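Local coordinates for protein peptidylprolyl Isomerase (Naegleria fowleri, PDB 6B4P) that probably catalyses the cis-trans isomerisation of peptide bonds that precede proline, as an FKBP-type peptidylprolyl isomerase, at residues Phe56-Ser59 / Leu60-Gly63; Val75-Gly78 / Trp79-Val83; Glu95-Ser98 / Asp99-Tyr102. One frame throughout, in Å; residues are numbered along the deposited sequence. Where two conformers were deposited one is given.

The three contacts are local turns at the ends of strands and at the start of a helix in one FKBP-type fold, in which a curved antiparallel sheet wraps round the short central helix 77-84. They follow in series: contact 1 leads strand 55-58 into helix 59-62, contact 2 starts helix 77-84, and contact 3 takes the chain out of strand 91-96. Contacts 2 and 3, with centres about 9 Å apart, touch through the backbone of G78 and the side chain of R77. Contact 1 stands about 18 and 20 Å from them, centre to centre. Together they bring in D57, V75, I76, W79 and Y102, whose counterparts line the proline-binding pocket in related FKBPs.

Contact 1 (Phe56-Ser59 / Leu60-Gly63); sequences FDSS and LDRG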
# COMPACT_ATOMS: atom_id res chain seq x y z
N PHE A 56 5.31 6.56 -10.44
CA PHE A 56 6.56 7.05 -9.89
C PHE A 56 7.49 5.95 -9.38
O PHE A 56 8.68 6.21 -9.23
CB PHE A 56 6.31 8.08 -8.77
CG PHE A 56 5.54 7.56 -7.59
CD1 PHE A 56 6.19 6.92 -6.54
CD2 PHE A 56 4.16 7.73 -7.52
CE1 PHE A 56 5.48 6.46 -5.45
CE2 PHE A 56 3.44 7.27 -6.43
CZ PHE A 56 4.09 6.62 -5.40
N ASP A 57 6.99 4.73 -9.16
CA ASP A 57 7.82 3.69 -8.57
C ASP A 57 7.11 2.35 -8.70
O ASP A 57 5.88 2.29 -8.65
CB ASP A 57 8.11 4.00 -7.09
CG ASP A 57 9.01 2.98 -6.43
OD1 ASP A 57 9.81 2.32 -7.13
OD2 ASP A 57 8.91 2.84 -5.20
N SER A 58 7.89 1.28 -8.89
CA SER A 58 7.32 -0.06 -8.86
C SER A 58 8.39 -1.08 -8.52
O SER A 58 9.47 -1.07 -9.12
CB SER A 58 6.67 -0.42 -10.19
OG SER A 58 6.17 -1.75 -10.16
N SER A 59 8.09 -1.96 -7.57
CA SER A 59 9.00 -3.06 -7.28
C SER A 59 9.03 -4.07 -8.41
O SER A 59 10.00 -4.83 -8.50
CB SER A 59 8.58 -3.75 -5.99
OG SER A 59 7.27 -4.27 -6.11
N LEU A 60 8.00 -4.10 -9.25
CA LEU A 60 8.01 -5.02 -10.38
C LEU A 60 9.04 -4.61 -11.42
O LEU A 60 9.57 -5.47 -12.14
CB LEU A 60 6.62 -5.09 -11.01
CG LEU A 60 5.55 -5.76 -10.14
CD1 LEU A 60 4.19 -5.67 -10.79
CD2 LEU A 60 5.91 -7.22 -9.85
N ASP A 61 9.35 -3.32 -11.53
CA ASP A 61 10.41 -2.90 -12.44
C ASP A 61 11.76 -3.46 -12.01
O ASP A 61 12.61 -3.75 -12.85
CB ASP A 61 10.49 -1.37 -12.52
CG ASP A 61 9.22 -0.75 -13.07
OD1 ASP A 61 8.45 -1.46 -13.75
OD2 ASP A 61 9.01 0.46 -12.83
N ARG A 62 11.96 -3.61 -10.70
CA ARG A 62 13.18 -4.16 -10.14
C ARG A 62 13.12 -5.67 -9.97
O ARG A 62 14.17 -6.31 -9.85
CB ARG A 62 13.47 -3.52 -8.78
CG ARG A 62 13.35 -2.01 -8.78
CD ARG A 62 13.78 -1.41 -7.45
NE ARG A 62 12.81 -1.64 -6.38
CZ ARG A 62 11.77 -0.86 -6.13
NH1 ARG A 62 11.56 0.22 -6.87
NH2 ARG A 62 10.95 -1.15 -5.12
N GLY A 63 11.93 -6.25 -9.96
CA GLY A 63 11.76 -7.67 -9.79
C GLY A 63 11.99 -8.18 -8.39
O GLY A 63 11.95 -9.40 -8.18
O HOH W 1 10.23 1.93 -10.62
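D57 and R62 meet by salt bridge where strand 55-58 runs straight into the short helix 59-62, a turn at the rim of the FKBP fold. NH1 of R62 donates to OD1 of D57 at 2.7 Å (148°), and OD1 accepts through its syn lone pair, on the side of OD2. OD1 lies in the guanidinium plane, though the two flat groups are turned 31° against each other. A bend at chi3 (-73°) folds the arginine back over the turn: one guanidinium face lies over CA of S59, and the edge is left for the aspartate. Y46 closes the pair from the neighbouring strand 41-50, its hydroxyl bonding both OD2 of D57 and NH2 of R62.

The helix is capped by S58, whose OG accepts from the amide N of L60 at 3.1 Å. The same hydroxyl is tied to T47 OG1 and Y46 O, which pin the cap to the sheet. The helix is loosely bonded: S58 O takes a weak bond from D61 N at 3.3 Å, and S59 O takes weak ones from R62 N and G63 N. A water lies 3.0 Å from N of S58 and 2.9 Å from OD2 of D61, an oxygen that also pairs with K55. S59 turns its hydroxyl to H45 and Y46 instead. At the exit G63 takes up positive phi. A serine-capped turn with an Asp-Arg pair joined to a tyrosine is familiar from the edge of the FKBP ligand pocket.

Contact 2 (Val75-Gly78 / Trp79-Val83); sequences VIRG and WDLGV
The chain enters helix 77-84 with I76 at the N-cap position and W79 in the first turn. The I76 carbonyl O accepts from N of D80 at 3.1 Å and, more weakly, from N of W79. One residue on, N of L81 bonds to O of R77 at 2.9 Å. The next bond runs from N of G82 to O of G78 at 2.8 Å.

With chi1 of 57°, I76 sets CG1 between its backbone N and carbonyl carbon; the branch then runs obliquely past the pyrrole part of the indole, CD1 of I76 lying 3.7 Å from CD1 of W79. V75 crosses the tryptophan nearly at a right angle, its CG2 3.7 Å from CB of W79. Y46 and F119 meet the indole edge-to-face. R77 and L81 lie alongside each other on another side of the helix.

D80 shares a water with the chain ahead of it, 2.7 Å from O of V75 and 2.9 Å from OD2 of D80, while its two oxygens also accept the amides of G71 and G73. The carboxylate thus ties the preceding loop to the first turn, and the apolar packing holds W79 where related FKBPs have the pocket floor.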
# COMPACT_ATOMS: atom_id res chain seq x y z
N VAL A 75 6.99 2.43 7.38
CA VAL A 75 6.47 2.80 6.08
C VAL A 75 5.35 3.80 6.31
O VAL A 75 4.98 4.08 7.44
CB VAL A 75 5.94 1.58 5.29
CG1 VAL A 75 7.08 0.62 4.94
CG2 VAL A 75 4.85 0.87 6.09
N ILE A 76 4.80 4.33 5.21
CA ILE A 76 3.72 5.30 5.36
C ILE A 76 2.53 4.65 6.04
O ILE A 76 2.29 3.43 5.93
CB ILE A 76 3.32 5.92 4.01
CG1 ILE A 76 2.92 4.85 2.99
CG2 ILE A 76 4.46 6.80 3.49
CD1 ILE A 76 2.42 5.44 1.67
N ARG A 77 1.75 5.48 6.76
CA ARG A 77 0.64 4.96 7.54
C ARG A 77 -0.36 4.20 6.68
O ARG A 77 -0.92 3.18 7.11
CB ARG A 77 -0.05 6.11 8.28
CG ARG A 77 -1.14 5.66 9.23
CD ARG A 77 -1.44 6.76 10.23
NE ARG A 77 -1.95 7.97 9.60
CZ ARG A 77 -3.22 8.36 9.63
NH1 ARG A 77 -4.11 7.62 10.28
NH2 ARG A 77 -3.60 9.48 9.03
N GLY A 78 -0.60 4.69 5.46
CA GLY A 78 -1.53 4.00 4.58
C GLY A 78 -1.09 2.59 4.22
O GLY A 78 -1.93 1.72 3.97
N TRP A 79 0.22 2.34 4.20
CA TRP A 79 0.70 0.98 3.98
C TRP A 79 0.56 0.12 5.24
O TRP A 79 0.16 -1.05 5.14
CB TRP A 79 2.16 0.99 3.53
CG TRP A 79 2.37 1.17 2.06
CD1 TRP A 79 1.56 1.83 1.17
CD2 TRP A 79 3.47 0.68 1.32
NE1 TRP A 79 2.12 1.76 -0.09
CE2 TRP A 79 3.29 1.06 -0.02
CE3 TRP A 79 4.62 -0.07 1.66
CZ2 TRP A 79 4.21 0.73 -1.02
CZ3 TRP A 79 5.52 -0.38 0.67
CH2 TRP A 79 5.31 0.02 -0.66
N ASP A 80 0.90 0.65 6.42
CA ASP A 80 0.70 -0.14 7.63
C ASP A 80 -0.78 -0.50 7.78
O ASP A 80 -1.12 -1.66 8.03
CB ASP A 80 1.18 0.65 8.86
CG ASP A 80 2.58 0.23 9.33
OD1 ASP A 80 3.13 -0.80 8.88
OD2 ASP A 80 3.13 0.97 10.17
N LEU A 81 -1.67 0.47 7.62
CA LEU A 81 -3.10 0.17 7.75
C LEU A 81 -3.59 -0.66 6.58
O LEU A 81 -4.40 -1.59 6.76
CB LEU A 81 -3.91 1.46 7.83
CG LEU A 81 -3.74 2.34 9.07
CD1 LEU A 81 -4.54 3.62 8.92
CD2 LEU A 81 -4.17 1.57 10.31
N GLY A 82 -3.13 -0.35 5.38
CA GLY A 82 -3.66 -1.02 4.20
C GLY A 82 -3.23 -2.48 4.12
O GLY A 82 -4.05 -3.36 3.84
N VAL A 83 -1.95 -2.74 4.37
CA VAL A 83 -1.48 -4.13 4.30
C VAL A 83 -2.06 -4.96 5.44
O VAL A 83 -2.39 -6.14 5.24
CB VAL A 83 0.06 -4.16 4.28
CG1 VAL A 83 0.57 -5.59 4.30
CG2 VAL A 83 0.57 -3.45 3.02
O HOH W 2 3.14 3.73 9.41

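Contact 3 (Glu95-Ser98 / Asp99-Tyr102); sequences EIPS and DYAY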
# COMPACT_ATOMS: atom_id res chain seq x y z
N GLU A 95 -6.20 4.02 -2.62
CA GLU A 95 -6.09 5.47 -2.65
C GLU A 95 -5.60 5.93 -1.29
O GLU A 95 -6.27 5.68 -0.27
CB GLU A 95 -7.42 6.12 -2.99
CG GLU A 95 -7.32 7.63 -3.10
CD GLU A 95 -8.51 8.25 -3.79
OE1 GLU A 95 -8.81 7.87 -4.95
OE2 GLU A 95 -9.18 9.09 -3.16
N ILE A 96 -4.46 6.62 -1.25
CA ILE A 96 -3.80 6.98 -0.01
C ILE A 96 -3.65 8.49 0.04
O ILE A 96 -2.73 9.06 -0.55
CB ILE A 96 -2.43 6.28 0.12
CG1 ILE A 96 -2.62 4.77 -0.01
CG2 ILE A 96 -1.80 6.61 1.46
CD1 ILE A 96 -1.39 3.95 0.39
N PRO A 97 -4.53 9.19 0.76
CA PRO A 97 -4.39 10.64 0.92
C PRO A 97 -3.04 11.01 1.52
O PRO A 97 -2.37 10.21 2.18
CB PRO A 97 -5.54 11.01 1.87
CG PRO A 97 -6.53 9.88 1.73
CD PRO A 97 -5.70 8.66 1.50
N SER A 98 -2.65 12.27 1.27
CA SER A 98 -1.34 12.74 1.70
C SER A 98 -1.17 12.62 3.21
O SER A 98 -0.06 12.32 3.68
CB SER A 98 -1.12 14.19 1.24
OG SER A 98 -2.05 15.07 1.85
N ASP A 99 -2.24 12.79 3.98
CA ASP A 99 -2.09 12.64 5.42
C ASP A 99 -1.94 11.19 5.86
O ASP A 99 -1.74 10.94 7.06
CB ASP A 99 -3.24 13.33 6.18
CG ASP A 99 -4.62 12.86 5.73
OD1 ASP A 99 -4.81 12.54 4.55
OD2 ASP A 99 -5.53 12.84 6.58
N TYR A 100 -2.04 10.24 4.93
CA TYR A 100 -1.68 8.85 5.18
C TYR A 100 -0.39 8.48 4.46
O TYR A 100 -0.01 7.30 4.44
CB TYR A 100 -2.82 7.90 4.76
CG TYR A 100 -4.06 8.00 5.61
CD1 TYR A 100 -4.28 7.12 6.67
CD2 TYR A 100 -5.01 8.99 5.37
CE1 TYR A 100 -5.42 7.23 7.45
CE2 TYR A 100 -6.14 9.10 6.15
CZ TYR A 100 -6.34 8.22 7.19
OH TYR A 100 -7.48 8.34 7.95
N ALA A 101 0.27 9.45 3.84
CA ALA A 101 1.49 9.19 3.08
C ALA A 101 2.58 10.13 3.56
O ALA A 101 2.98 10.07 4.72
CB ALA A 101 1.23 9.32 1.57
N TYR A 102 3.06 11.03 2.70
CA TYR A 102 4.17 11.90 3.06
C TYR A 102 3.72 13.31 3.43
O TYR A 102 4.57 14.18 3.66
CB TYR A 102 5.20 11.94 1.94
CG TYR A 102 5.81 10.58 1.69
CD1 TYR A 102 5.42 9.80 0.60
CD2 TYR A 102 6.74 10.04 2.57
CE1 TYR A 102 5.96 8.54 0.38
CE2 TYR A 102 7.29 8.78 2.35
CZ TYR A 102 6.89 8.04 1.26
OH TYR A 102 7.42 6.79 1.05
O HOH W 3 -4.94 15.06 2.61
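Y100 packs against both I96 and P97 as the chain leaves strand 91-96. CG2 of I96 comes within 3.7 Å of CB of Y100 and 4.1 Å of CB of A101. P97 lies beside the tyrosine and points the same way, its CD 3.9 Å from CD2 of the ring. Two backbone bonds wind the turn: N of Y100 donates to O of P97 at 2.8 Å, and N of A101 to O of S98 at 2.9 Å. Both span three residues, as in a 3-10 turn.

At chi1 54° the carboxylate of D99 swings back over the turn, which brings OD1 close to CB of P97. One water joins the two polar side chains, 3.0 Å from OG of S98 and 3.2 Å from OD1 of D99. Further out, N114 bonds the serine hydroxyl and R21 forms a salt bridge with OD2 of D99.

Helix 77-84 packs against the turn through G78, whose N bonds to O of Y100, and through R77, which in the conformer given reaches the D99 carbonyl and makes a cation-pi contact with the Y100 ring. Apolar packing of I96 and P97 on Y100, with polar bonds to S98 and D99, thus holds the turn that precedes Y102, whose counterpart in related FKBPs borders the ligand pocket.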